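Local coordinates for Di-haem cytochrome c peroxidase family protein (Burkholderia thailandensis E264, PDB 6NX0) that carries two heme c groups and probably acts as a diheme peroxidase that transfers electrons to reduce hydrogen peroxide, at residues 344-349 with 362-367; 322-327 with 366-371; 100-105 with 256-261. One frame throughout, in Å; residues are numbered along the deposited sequence.

Overall arrangement
Contacts 1 and 2 adjoin in the part of the chain that carries the heme of chain C. Their centres are 10 Å apart, and they share Tyr366 and Leu367. Leu348 CD2 of contact 1 packs on Tyr324 CD2 of contact 2 at 3.8 Å. Both contacts touch the chain C heme, and Arg368 of contact 2 also binds the other heme, of chain B. Contact 3 stands apart, about 32 Å centre to centre from contact 1 and 27 Å from contact 2. It is a helix crossing beside the chain B heme, reached through Met256. Contact 2 therefore borders both hemes, with contacts 1 and 3 each beside one.

Contact 1: residues 344-349 with 362-367; sequences FDNGLC and QWCAYL. With HEC (heme c), chain C.
A disulfide and two backbone hydrogen bonds join residues 344-349 to 362-367, where the start of helix 348-354 meets the loop that leads into strand 367-368. Cys349 SG and Cys364 SG are 2.1 Å apart. The SG of Cys349 stands between its backbone N and carbonyl carbon (chi1 57°), while that of Cys364 is anti to its carbonyl carbon (chi1 -73°). These two torsions turn the sulfurs toward each other, and the bridge closes with a dihedral of 94°, close to the relaxed value for a disulfide.

The backbone bonds lie beside it. Ala365 N donates to Asn346 O at 2.8 Å, and Leu348 N donates to Tyr366 O at the same length. Residues Trp363 to Tyr366 form a type II turn, closed by Tyr366 N to Trp363 O. On the other segment, Asp345 OD1 accepts from Gly347 N at 3.1 Å in an Asx turn. Gly347 has a positive phi, and its CA comes within 3.5 Å of Tyr366 O.

Leu348 carries most of the apolar packing. It lies alongside Trp363, pointing the same way, with its CD2 branch 3.8 Å from Trp363 CB. Its CB also meets Tyr366 CB at 4.0 Å. The Trp363 and Tyr366 rings pack edge-to-face, with Trp363 CE3 above the centre of the Tyr366 ring. Pro185 of strand 184-186 touches both Leu348 and Trp363.

Leu367 CD1 lies 3.6 Å from O2D of the chain C heme. Asp345 OD2 forms a salt bridge to Arg158, a binding residue of the other heme. The covalent bridge limits how far the two segments can separate, and the two backbone bonds set their register. The Asx turn engages one oxygen of Asp345 and Arg158 the other, so its carboxylate is gripped on both oxygens and is probably kept ionised.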
loop_
_atom_site.group_PDB
_atom_site.type_symbol
_atom_site.label_atom_id
_atom_site.label_comp_id
_atom_site.label_asym_id
_atom_site.label_seq_id
_atom_site.Cartn_x
_atom_site.Cartn_y
_atom_site.Cartn_z
ATOM N N PHE A 344 -16.515 11.230 -3.478
ATOM C CA PHE A 344 -15.073 11.199 -3.655
ATOM C C PHE A 344 -14.464 10.415 -2.511
ATOM O O PHE A 344 -14.857 10.586 -1.356
ATOM C CB PHE A 344 -14.472 12.628 -3.664
ATOM C CG PHE A 344 -15.003 13.505 -4.758
ATOM C CD1 PHE A 344 -16.214 14.163 -4.606
ATOM C CD2 PHE A 344 -14.327 13.638 -5.959
ATOM C CE1 PHE A 344 -16.712 14.980 -5.628
ATOM C CE2 PHE A 344 -14.834 14.446 -6.984
ATOM C CZ PHE A 344 -16.035 15.090 -6.808
ATOM N N ASP A 345 -13.477 9.587 -2.826
ATOM C CA ASP A 345 -12.644 8.956 -1.806
ATOM C C ASP A 345 -11.591 9.969 -1.396
ATOM O O ASP A 345 -10.666 10.266 -2.164
ATOM C CB ASP A 345 -12.029 7.673 -2.364
ATOM C CG ASP A 345 -11.031 7.025 -1.435
ATOM O OD1 ASP A 345 -10.721 7.586 -0.378
ATOM O OD2 ASP A 345 -10.546 5.914 -1.796
ATOM N N ASN A 346 -11.739 10.519 -0.197
ATOM C CA ASN A 346 -10.916 11.620 0.271
ATOM C C ASN A 346 -9.743 11.181 1.126
ATOM O O ASN A 346 -9.004 12.035 1.619
ATOM C CB ASN A 346 -11.784 12.608 1.055
ATOM C CG ASN A 346 -12.756 13.361 0.154
ATOM O OD1 ASN A 346 -12.404 13.749 -0.958
ATOM N ND2 ASN A 346 -13.972 13.567 0.635
ATOM N N GLY A 347 -9.531 9.887 1.300
ATOM C CA GLY A 347 -8.307 9.426 1.953
ATOM C C GLY A 347 -8.214 9.769 3.431
ATOM O O GLY A 347 -9.121 9.509 4.240
ATOM N N LEU A 348 -7.064 10.333 3.798
ATOM C CA LEU A 348 -6.646 10.381 5.189
ATOM C C LEU A 348 -7.607 11.178 6.068
ATOM O O LEU A 348 -7.683 10.924 7.268
ATOM C CB LEU A 348 -5.238 10.971 5.267
ATOM C CG LEU A 348 -4.627 11.181 6.632
ATOM C CD1 LEU A 348 -4.468 9.875 7.375
ATOM C CD2 LEU A 348 -3.290 11.905 6.488
ATOM N N CYS A 349 -8.317 12.167 5.529
ATOM C CA CYS A 349 -9.126 12.989 6.437
ATOM C C CYS A 349 -10.214 12.183 7.137
ATOM O O CYS A 349 -10.651 12.570 8.226
ATOM C CB CYS A 349 -9.749 14.178 5.702
ATOM S SG CYS A 349 -10.782 13.810 4.287
ATOM N N GLN A 362 -7.926 19.204 6.551
ATOM C CA GLN A 362 -6.690 19.616 5.903
ATOM C C GLN A 362 -6.026 18.433 5.225
ATOM O O GLN A 362 -5.191 18.631 4.335
ATOM C CB GLN A 362 -5.722 20.240 6.904
ATOM C CG GLN A 362 -5.109 19.244 7.856
ATOM C CD GLN A 362 -4.313 19.891 8.982
ATOM O OE1 GLN A 362 -4.680 19.793 10.166
ATOM N NE2 GLN A 362 -3.201 20.522 8.627
ATOM N N TRP A 363 -6.402 17.218 5.618
ATOM C CA TRP A 363 -5.813 15.985 5.106
ATOM C C TRP A 363 -6.664 15.322 4.033
ATOM O O TRP A 363 -6.339 14.213 3.612
ATOM C CB TRP A 363 -5.585 14.979 6.237
ATOM C CG TRP A 363 -4.763 15.513 7.361
ATOM C CD1 TRP A 363 -5.175 15.718 8.655
ATOM C CD2 TRP A 363 -3.401 15.924 7.300
ATOM N NE1 TRP A 363 -4.142 16.240 9.401
ATOM C CE2 TRP A 363 -3.043 16.378 8.591
ATOM C CE3 TRP A 363 -2.448 15.960 6.280
ATOM C CZ2 TRP A 363 -1.768 16.848 8.884
ATOM C CZ3 TRP A 363 -1.193 16.432 6.567
ATOM C CH2 TRP A 363 -0.857 16.872 7.855
ATOM N N CYS A 364 -7.760 15.933 3.605
ATOM C CA CYS A 364 -8.517 15.352 2.506
ATOM C C CYS A 364 -7.660 15.364 1.248
ATOM O O CYS A 364 -6.946 16.332 0.970
ATOM C CB CYS A 364 -9.836 16.093 2.298
ATOM S SG CYS A 364 -11.101 15.747 3.588
ATOM N N ALA A 365 -7.711 14.258 0.515
ATOM C CA ALA A 365 -6.944 13.943 -0.695
ATOM C C ALA A 365 -5.551 13.404 -0.370
ATOM O O ALA A 365 -4.833 13.014 -1.308
ATOM C CB ALA A 365 -6.821 15.127 -1.670
ATOM N N TYR A 366 -5.171 13.292 0.892
ATOM C CA TYR A 366 -3.900 12.682 1.235
ATOM C C TYR A 366 -4.037 11.169 1.318
ATOM O O TYR A 366 -5.025 10.645 1.840
ATOM C CB TYR A 366 -3.379 13.200 2.571
ATOM C CG TYR A 366 -2.732 14.560 2.522
ATOM C CD1 TYR A 366 -3.457 15.714 2.232
ATOM C CD2 TYR A 366 -1.377 14.697 2.797
ATOM C CE1 TYR A 366 -2.822 16.967 2.185
ATOM C CE2 TYR A 366 -0.759 15.920 2.781
ATOM C CZ TYR A 366 -1.482 17.048 2.476
ATOM O OH TYR A 366 -0.818 18.271 2.458
ATOM N N LEU A 367 -3.009 10.479 0.840
ATOM C CA LEU A 367 -2.931 9.024 0.829
ATOM C C LEU A 367 -1.511 8.617 1.194
ATOM O O LEU A 367 -0.561 9.364 0.958
ATOM C CB LEU A 367 -3.318 8.467 -0.549
ATOM C CG LEU A 367 -4.760 8.719 -0.960
ATOM C CD1 LEU A 367 -4.901 8.481 -2.465
ATOM C CD2 LEU A 367 -5.676 7.800 -0.152
HETATM FE FE HEC C . 4.723 8.456 -6.402
HETATM C CHA HEC C . 2.040 6.348 -6.077
HETATM C CHB HEC C . 5.987 6.477 -8.909
HETATM C CHC HEC C . 7.031 10.870 -7.186
HETATM C CHD HEC C . 3.731 10.264 -3.683
HETATM N NA HEC C . 4.155 6.714 -7.275
HETATM C C1A HEC C . 3.026 5.988 -6.946
HETATM C C2A HEC C . 2.945 4.891 -7.874
HETATM C C3A HEC C . 4.081 4.871 -8.581
HETATM C C4A HEC C . 4.868 6.025 -8.224
HETATM C CMA HEC C . 4.430 3.950 -9.747
HETATM C CAA HEC C . 1.860 3.790 -7.851
HETATM C CBA HEC C . 2.259 2.643 -6.938
HETATM C CGA HEC C . 1.210 1.573 -6.749
HETATM O O1A HEC C . 1.468 0.707 -5.858
HETATM O O2A HEC C . 0.049 1.716 -7.224
HETATM N NB HEC C . 6.224 8.641 -7.739
HETATM C C1B HEC C . 6.616 7.666 -8.660
HETATM C C2B HEC C . 7.740 8.183 -9.418
HETATM C C3B HEC C . 8.000 9.422 -9.005
HETATM C C4B HEC C . 7.081 9.708 -7.912
HETATM C CMB HEC C . 8.511 7.362 -10.483
HETATM C CAB HEC C . 9.013 10.448 -9.574
HETATM C CBB HEC C . 8.704 10.749 -11.058
HETATM N NC HEC C . 5.327 10.184 -5.553
HETATM C C1C HEC C . 6.251 11.066 -6.079
HETATM C C2C HEC C . 6.301 12.210 -5.212
HETATM C C3C HEC C . 5.463 12.004 -4.188
HETATM C C4C HEC C . 4.800 10.738 -4.399
HETATM C CMC HEC C . 7.285 13.374 -5.463
HETATM C CAC HEC C . 5.361 12.824 -2.892
HETATM C CBC HEC C . 4.888 14.247 -3.257
HETATM N ND HEC C . 3.200 8.285 -5.094
HETATM C C1D HEC C . 2.974 9.176 -4.039
HETATM C C2D HEC C . 1.685 8.886 -3.484
HETATM C C3D HEC C . 1.121 7.760 -4.260
HETATM C C4D HEC C . 2.135 7.398 -5.213
HETATM C CMD HEC C . 0.990 9.589 -2.322
HETATM C CAD HEC C . -0.258 7.113 -4.073
HETATM C CBD HEC C . -1.267 7.929 -4.857
HETATM C CGD HEC C . -2.556 7.170 -5.042
HETATM O O1D HEC C . -2.587 5.949 -4.749
HETATM O O2D HEC C . -3.497 7.758 -5.652
#

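Contact 2: residues 322-327 with 366-371; sequences FGYDAI and YLRTPG. With HEC (heme c), chain C.
Tyr324 CG is anti to its carbonyl carbon (chi1 -71°), and Arg368 CG is anti to its backbone N (chi1 -153°). These torsions bring the Arg368 chain across one face of the Tyr324 ring. The two residues are a non-hydrogen-bonded pair in a short two-stranded antiparallel sheet, 324-325 with 367-368. Arg368 CG sits 4.0 Å from the ring centroid in a CH-pi contact, off toward the rim. The guanidinium plane is 82° from the ring plane, so the two do not stack. Their polar ends have other partners: Tyr324 OH bonds Gly187 O, and Arg368 NH1 bonds Gly188 O. Arg368 NH2 bonds a propionate oxygen of the chain B heme.

Asp325 and Leu367 form the hydrogen-bonded pair. Asp325 N donates to Leu367 O at 3.1 Å, and Leu367 N donates to Asp325 O at 2.9 Å. Thr369 N extends the ladder to Gly323 O at 2.8 Å. Side chains on the Asp325-Leu367 face meet the chain C heme. Pro370 follows, its CD 3.3 Å from heme atom C3D. The strand pair thus borders the chain C heme, and Arg368 reaches from it to the chain B heme.

At the other end, Ala326 CB packs over a face of the Tyr366 ring, 4.2 Å from its centroid. Asp325 OD1 accepts from Ala326 N and, weakly, from a water that also lies 3.1 Å from Tyr366 OH.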
loop_
_atom_site.group_PDB
_atom_site.type_symbol
_atom_site.label_atom_id
_atom_site.label_comp_id
_atom_site.label_asym_id
_atom_site.label_seq_id
_atom_site.Cartn_x
_atom_site.Cartn_y
_atom_site.Cartn_z
ATOM N N PHE A 322 6.609 6.222 4.356
ATOM C CA PHE A 322 5.331 5.943 5.019
ATOM C C PHE A 322 4.601 7.203 5.436
ATOM O O PHE A 322 3.695 7.138 6.280
ATOM C CB PHE A 322 5.524 5.000 6.205
ATOM C CG PHE A 322 6.233 3.724 5.817
ATOM C CD1 PHE A 322 5.560 2.732 5.111
ATOM C CD2 PHE A 322 7.577 3.551 6.084
ATOM C CE1 PHE A 322 6.221 1.554 4.718
ATOM C CE2 PHE A 322 8.232 2.376 5.685
ATOM C CZ PHE A 322 7.533 1.389 5.002
ATOM N N GLY A 323 4.941 8.322 4.799
ATOM C CA GLY A 323 4.201 9.555 4.937
ATOM C C GLY A 323 3.033 9.619 3.982
ATOM O O GLY A 323 2.704 8.656 3.292
ATOM N N TYR A 324 2.393 10.784 3.962
ATOM C CA TYR A 324 1.153 11.026 3.230
ATOM C C TYR A 324 1.303 12.232 2.320
ATOM O O TYR A 324 1.894 13.247 2.704
ATOM C CB TYR A 324 -0.021 11.263 4.213
ATOM C CG TYR A 324 -0.406 9.996 4.931
ATOM C CD1 TYR A 324 0.319 9.515 6.025
ATOM C CD2 TYR A 324 -1.494 9.237 4.486
ATOM C CE1 TYR A 324 -0.021 8.316 6.636
ATOM C CE2 TYR A 324 -1.830 8.064 5.087
ATOM C CZ TYR A 324 -1.112 7.603 6.169
ATOM O OH TYR A 324 -1.514 6.402 6.720
ATOM N N ASP A 325 0.775 12.125 1.106
ATOM C CA ASP A 325 0.698 13.284 0.238
ATOM C C ASP A 325 -0.503 13.177 -0.687
ATOM O O ASP A 325 -1.197 12.163 -0.737
ATOM C CB ASP A 325 1.996 13.464 -0.552
ATOM C CG ASP A 325 2.456 14.915 -0.568
ATOM O OD1 ASP A 325 1.624 15.817 -0.842
ATOM O OD2 ASP A 325 3.639 15.143 -0.229
ATOM N N ALA A 326 -0.766 14.274 -1.384
ATOM C CA ALA A 326 -1.977 14.469 -2.172
ATOM C C ALA A 326 -1.541 14.766 -3.597
ATOM O O ALA A 326 -1.270 15.921 -3.944
ATOM C CB ALA A 326 -2.825 15.603 -1.593
ATOM N N ILE A 327 -1.482 13.733 -4.442
ATOM C CA ILE A 327 -1.065 13.934 -5.836
ATOM C C ILE A 327 -2.241 13.927 -6.811
ATOM O O ILE A 327 -2.038 14.223 -8.005
ATOM C CB ILE A 327 0.018 12.919 -6.272
ATOM C CG1 ILE A 327 -0.518 11.482 -6.389
ATOM C CG2 ILE A 327 1.210 12.953 -5.309
ATOM C CD1 ILE A 327 0.460 10.515 -7.080
ATOM N N TYR A 366 -5.171 13.292 0.892
ATOM C CA TYR A 366 -3.900 12.682 1.235
ATOM C C TYR A 366 -4.037 11.169 1.318
ATOM O O TYR A 366 -5.025 10.645 1.840
ATOM C CB TYR A 366 -3.379 13.200 2.571
ATOM C CG TYR A 366 -2.732 14.560 2.522
ATOM C CD1 TYR A 366 -3.457 15.714 2.232
ATOM C CD2 TYR A 366 -1.377 14.697 2.797
ATOM C CE1 TYR A 366 -2.822 16.967 2.185
ATOM C CE2 TYR A 366 -0.759 15.920 2.781
ATOM C CZ TYR A 366 -1.482 17.048 2.476
ATOM O OH TYR A 366 -0.818 18.271 2.458
ATOM N N LEU A 367 -3.009 10.479 0.840
ATOM C CA LEU A 367 -2.931 9.024 0.829
ATOM C C LEU A 367 -1.511 8.617 1.194
ATOM O O LEU A 367 -0.561 9.364 0.958
ATOM C CB LEU A 367 -3.318 8.467 -0.549
ATOM C CG LEU A 367 -4.760 8.719 -0.960
ATOM C CD1 LEU A 367 -4.901 8.481 -2.465
ATOM C CD2 LEU A 367 -5.676 7.800 -0.152
ATOM N N ARG A 368 -1.361 7.426 1.767
ATOM C CA ARG A 368 -0.038 6.969 2.191
ATOM C C ARG A 368 0.826 6.671 0.969
ATOM O O ARG A 368 0.409 5.950 0.060
ATOM C CB ARG A 368 -0.125 5.724 3.087
ATOM C CG ARG A 368 1.072 5.598 4.066
ATOM C CD ARG A 368 1.076 4.298 4.903
ATOM N NE ARG A 368 1.462 3.183 4.040
ATOM C CZ ARG A 368 0.848 2.019 3.937
ATOM N NH1 ARG A 368 -0.186 1.701 4.708
ATOM N NH2 ARG A 368 1.297 1.160 3.037
ATOM N N THR A 369 2.035 7.227 0.943
ATOM C CA THR A 369 2.934 6.980 -0.178
ATOM C C THR A 369 3.288 5.502 -0.222
ATOM O O THR A 369 3.854 4.981 0.751
ATOM C CB THR A 369 4.179 7.823 -0.033
ATOM O OG1 THR A 369 3.771 9.204 -0.040
ATOM C CG2 THR A 369 5.140 7.527 -1.163
ATOM N N PRO A 370 2.967 4.789 -1.301
ATOM C CA PRO A 370 3.236 3.348 -1.340
ATOM C C PRO A 370 4.683 3.069 -1.677
ATOM O O PRO A 370 5.303 3.793 -2.458
ATOM C CB PRO A 370 2.320 2.857 -2.468
ATOM C CG PRO A 370 2.256 4.031 -3.394
ATOM C CD PRO A 370 2.301 5.260 -2.535
ATOM N N GLY A 371 5.213 1.991 -1.112
ATOM C CA GLY A 371 6.498 1.504 -1.566
ATOM C C GLY A 371 6.355 0.964 -2.972
ATOM O O GLY A 371 5.282 0.533 -3.370
HETATM FE FE HEC C . 4.723 8.456 -6.402
HETATM C CHA HEC C . 2.040 6.348 -6.077
HETATM C CHB HEC C . 5.987 6.477 -8.909
HETATM C CHC HEC C . 7.031 10.870 -7.186
HETATM C CHD HEC C . 3.731 10.264 -3.683
HETATM N NA HEC C . 4.155 6.714 -7.275
HETATM C C1A HEC C . 3.026 5.988 -6.946
HETATM C C2A HEC C . 2.945 4.891 -7.874
HETATM C C3A HEC C . 4.081 4.871 -8.581
HETATM C C4A HEC C . 4.868 6.025 -8.224
HETATM C CMA HEC C . 4.430 3.950 -9.747
HETATM C CAA HEC C . 1.860 3.790 -7.851
HETATM C CBA HEC C . 2.259 2.643 -6.938
HETATM C CGA HEC C . 1.210 1.573 -6.749
HETATM O O1A HEC C . 1.468 0.707 -5.858
HETATM O O2A HEC C . 0.049 1.716 -7.224
HETATM N NB HEC C . 6.224 8.641 -7.739
HETATM C C1B HEC C . 6.616 7.666 -8.660
HETATM C C2B HEC C . 7.740 8.183 -9.418
HETATM C C3B HEC C . 8.000 9.422 -9.005
HETATM C C4B HEC C . 7.081 9.708 -7.912
HETATM C CMB HEC C . 8.511 7.362 -10.483
HETATM C CAB HEC C . 9.013 10.448 -9.574
HETATM C CBB HEC C . 8.704 10.749 -11.058
HETATM N NC HEC C . 5.327 10.184 -5.553
HETATM C C1C HEC C . 6.251 11.066 -6.079
HETATM C C2C HEC C . 6.301 12.210 -5.212
HETATM C C3C HEC C . 5.463 12.004 -4.188
HETATM C C4C HEC C . 4.800 10.738 -4.399
HETATM C CMC HEC C . 7.285 13.374 -5.463
HETATM C CAC HEC C . 5.361 12.824 -2.892
HETATM C CBC HEC C . 4.888 14.247 -3.257
HETATM N ND HEC C . 3.200 8.285 -5.094
HETATM C C1D HEC C . 2.974 9.176 -4.039
HETATM C C2D HEC C . 1.685 8.886 -3.484
HETATM C C3D HEC C . 1.121 7.760 -4.260
HETATM C C4D HEC C . 2.135 7.398 -5.213
HETATM C CMD HEC C . 0.990 9.589 -2.322
HETATM C CAD HEC C . -0.258 7.113 -4.073
HETATM C CBD HEC C . -1.267 7.929 -4.857
HETATM C CGD HEC C . -2.556 7.170 -5.042
HETATM O O1D HEC C . -2.587 5.949 -4.749
HETATM O O2D HEC C . -3.497 7.758 -5.652
HETATM O O HOH W 1 -0.120 18.736 -0.485
#

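Contact 3: residues 100-105 with 256-261; sequences TLAALG and MQAYLQ. With HEC (heme c), chain B.
Helices 99-109 and 245-260 cross at Ala102, Gly105, Ala258 and Tyr259. Their local axes approach to 6.7 Å, with a signed crossing angle of -102°.

Apolar side chains meet on one flank. Leu101 CG, anti to its backbone N (chi1 -174°), rests on Ala258 CB at 3.6 Å. Ala102 CB lies 4.4 Å from the same methyl.

Other contacts set carbon against backbone. Tyr259 CB packs against Ala102 O at 3.4 Å and against Gly105 C at 3.8 Å. Gly105 has no side chain, so the helices can come close here: its CA is 4.2 Å from Met256 CA. The Tyr259 ring leads away from the crossing to an edge-to-face contact with Phe109, one turn on from Gly105. The two segments meet by van der Waals contact alone; the backbone hydrogen bonds of each segment stay within its own helix.

Heme contact comes through Met256. Its chain bends at chi2 and chi3, which brings CE back to 3.6 Å from Gly105 O. Its CG touches methyl CMB of the chain B heme at 3.7 Å. That iron carries a water, with His126 as its protein ligand.

The N-terminal and C-terminal helices of a cytochrome c heme domain classically cross near a right angle, with a glycine and an aromatic four positions later on one helix facing an aromatic on the other. Gly105, Phe109 and Tyr259 fit that pattern here.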
loop_
_atom_site.group_PDB
_atom_site.type_symbol
_atom_site.label_atom_id
_atom_site.label_comp_id
_atom_site.label_asym_id
_atom_site.label_seq_id
_atom_site.Cartn_x
_atom_site.Cartn_y
_atom_site.Cartn_z
ATOM N N THR A 100 6.009 -21.290 14.537
ATOM C CA THR A 100 4.721 -21.961 14.682
ATOM C C THR A 100 3.569 -20.961 14.589
ATOM O O THR A 100 2.542 -21.260 13.963
ATOM C CB THR A 100 4.660 -22.763 15.985
ATOM O OG1 THR A 100 4.779 -21.903 17.116
ATOM C CG2 THR A 100 5.766 -23.782 16.007
ATOM N N LEU A 101 3.726 -19.766 15.167
ATOM C CA LEU A 101 2.677 -18.760 15.057
ATOM C C LEU A 101 2.585 -18.213 13.632
ATOM O O LEU A 101 1.482 -17.947 13.126
ATOM C CB LEU A 101 2.909 -17.633 16.062
ATOM C CG LEU A 101 1.783 -16.601 16.117
ATOM C CD1 LEU A 101 0.437 -17.289 16.438
ATOM C CD2 LEU A 101 2.064 -15.505 17.118
ATOM N N ALA A 102 3.729 -18.067 12.956
ATOM C CA ALA A 102 3.720 -17.609 11.572
ATOM C C ALA A 102 3.042 -18.635 10.677
ATOM O O ALA A 102 2.337 -18.275 9.725
ATOM C CB ALA A 102 5.155 -17.345 11.109
ATOM N N ALA A 103 3.233 -19.923 10.973
ATOM C CA ALA A 103 2.591 -20.955 10.166
ATOM C C ALA A 103 1.078 -20.934 10.351
ATOM O O ALA A 103 0.325 -21.185 9.404
ATOM C CB ALA A 103 3.160 -22.323 10.518
ATOM N N LEU A 104 0.608 -20.648 11.567
ATOM C CA LEU A 104 -0.826 -20.506 11.791
ATOM C C LEU A 104 -1.387 -19.311 11.020
ATOM O O LEU A 104 -2.472 -19.380 10.431
ATOM C CB LEU A 104 -1.092 -20.349 13.284
ATOM C CG LEU A 104 -2.514 -20.441 13.781
ATOM C CD1 LEU A 104 -3.200 -21.692 13.287
ATOM C CD2 LEU A 104 -2.407 -20.441 15.312
ATOM N N GLY A 105 -0.643 -18.211 10.996
ATOM C CA GLY A 105 -1.061 -17.075 10.192
ATOM C C GLY A 105 -1.156 -17.410 8.718
ATOM O O GLY A 105 -2.091 -16.980 8.033
ATOM N N MET A 256 -1.837 -13.608 12.109
ATOM C CA MET A 256 -1.542 -12.971 10.827
ATOM C C MET A 256 -0.343 -12.039 10.928
ATOM O O MET A 256 0.485 -11.980 10.019
ATOM C CB MET A 256 -2.769 -12.201 10.356
ATOM C CG MET A 256 -2.661 -11.691 8.918
ATOM S SD MET A 256 -2.287 -12.977 7.702
ATOM C CE MET A 256 -3.817 -13.878 7.811
ATOM N N GLN A 257 -0.262 -11.263 12.013
ATOM C CA GLN A 257 0.890 -10.404 12.238
ATOM C C GLN A 257 2.186 -11.205 12.195
ATOM O O GLN A 257 3.160 -10.797 11.557
ATOM C CB GLN A 257 0.707 -9.689 13.578
ATOM C CG GLN A 257 1.562 -8.470 13.791
ATOM C CD GLN A 257 1.009 -7.645 14.952
ATOM O OE1 GLN A 257 0.175 -6.729 14.772
ATOM N NE2 GLN A 257 1.424 -8.007 16.161
ATOM N N ALA A 258 2.211 -12.377 12.829
ATOM C CA ALA A 258 3.417 -13.193 12.802
ATOM C C ALA A 258 3.763 -13.626 11.386
ATOM O O ALA A 258 4.933 -13.627 11.002
ATOM C CB ALA A 258 3.251 -14.415 13.703
ATOM N N TYR A 259 2.760 -14.035 10.598
ATOM C CA TYR A 259 3.055 -14.455 9.233
ATOM C C TYR A 259 3.576 -13.287 8.411
ATOM O O TYR A 259 4.602 -13.401 7.728
ATOM C CB TYR A 259 1.820 -15.071 8.571
ATOM C CG TYR A 259 1.976 -15.367 7.084
ATOM C CD1 TYR A 259 3.067 -16.062 6.599
ATOM C CD2 TYR A 259 1.002 -14.972 6.183
ATOM C CE1 TYR A 259 3.179 -16.360 5.247
ATOM C CE2 TYR A 259 1.108 -15.250 4.850
ATOM C CZ TYR A 259 2.203 -15.944 4.376
ATOM O OH TYR A 259 2.308 -16.248 3.031
ATOM N N LEU A 260 2.884 -12.153 8.470
ATOM C CA LEU A 260 3.283 -11.038 7.629
ATOM C C LEU A 260 4.581 -10.396 8.080
ATOM O O LEU A 260 5.183 -9.661 7.296
ATOM C CB LEU A 260 2.159 -10.004 7.564
ATOM C CG LEU A 260 0.856 -10.533 6.933
ATOM C CD1 LEU A 260 -0.221 -9.459 6.872
ATOM C CD2 LEU A 260 1.111 -11.099 5.528
ATOM N N GLN A 261 5.038 -10.653 9.304
ATOM C CA GLN A 261 6.334 -10.137 9.741
ATOM C C GLN A 261 7.463 -11.146 9.555
ATOM O O GLN A 261 8.620 -10.819 9.846
ATOM C CB GLN A 261 6.271 -9.685 11.217
ATOM C CG GLN A 261 5.344 -8.469 11.450
ATOM C CD GLN A 261 5.090 -8.103 12.915
ATOM O OE1 GLN A 261 4.382 -7.123 13.199
ATOM N NE2 GLN A 261 5.651 -8.877 13.841
HETATM FE FE HEC B . -6.097 -7.175 1.871
HETATM C CHA HEC B . -4.902 -3.932 2.118
HETATM C CHB HEC B . -4.110 -8.090 4.468
HETATM C CHC HEC B . -7.926 -10.058 2.284
HETATM C CHD HEC B . -8.242 -6.227 -0.652
HETATM N NA HEC B . -4.704 -6.217 2.995
HETATM C C1A HEC B . -4.379 -4.875 2.965
HETATM C C2A HEC B . -3.347 -4.633 3.934
HETATM C C3A HEC B . -3.055 -5.811 4.504
HETATM C C4A HEC B . -3.964 -6.806 3.998
HETATM C CMA HEC B . -2.091 -6.053 5.661
HETATM C CAA HEC B . -2.719 -3.259 4.235
HETATM C CBA HEC B . -1.435 -3.084 3.445
HETATM C CGA HEC B . -0.844 -1.703 3.564
HETATM O O1A HEC B . 0.312 -1.553 3.071
HETATM O O2A HEC B . -1.564 -0.755 4.004
HETATM N NB HEC B . -6.065 -8.762 3.135
HETATM C C1B HEC B . -5.155 -8.929 4.170
HETATM C C2B HEC B . -5.463 -10.166 4.836
HETATM C C3B HEC B . -6.583 -10.669 4.306
HETATM C C4B HEC B . -6.952 -9.813 3.204
HETATM C CMB HEC B . -4.655 -10.726 6.011
HETATM C CAB HEC B . -7.311 -11.985 4.648
HETATM C CBB HEC B . -7.922 -11.883 6.068
HETATM N NC HEC B . -7.738 -7.986 0.976
HETATM C C1C HEC B . -8.297 -9.221 1.276
HETATM C C2C HEC B . -9.215 -9.537 0.205
HETATM C C3C HEC B . -9.296 -8.508 -0.643
HETATM C C4C HEC B . -8.386 -7.494 -0.149
HETATM C CMC HEC B . -9.886 -10.910 0.031
HETATM C CAC HEC B . -9.867 -8.524 -2.072
HETATM C CBC HEC B . -11.396 -8.652 -2.072
HETATM N ND HEC B . -6.450 -5.434 0.890
HETATM C C1D HEC B . -7.383 -5.280 -0.154
HETATM C C2D HEC B . -7.410 -3.889 -0.528
HETATM C C3D HEC B . -6.448 -3.182 0.357
HETATM C C4D HEC B . -5.880 -4.192 1.208
HETATM C CMD HEC B . -8.349 -3.262 -1.540
HETATM C CAD HEC B . -6.147 -1.672 0.385
HETATM C CBD HEC B . -7.346 -1.005 1.020
HETATM C CGD HEC B . -7.071 0.416 1.478
HETATM O O1D HEC B . -5.935 0.900 1.277
HETATM O O2D HEC B . -8.055 1.042 1.964
HETATM O O HOH W 2 -7.561 -6.228 3.194
#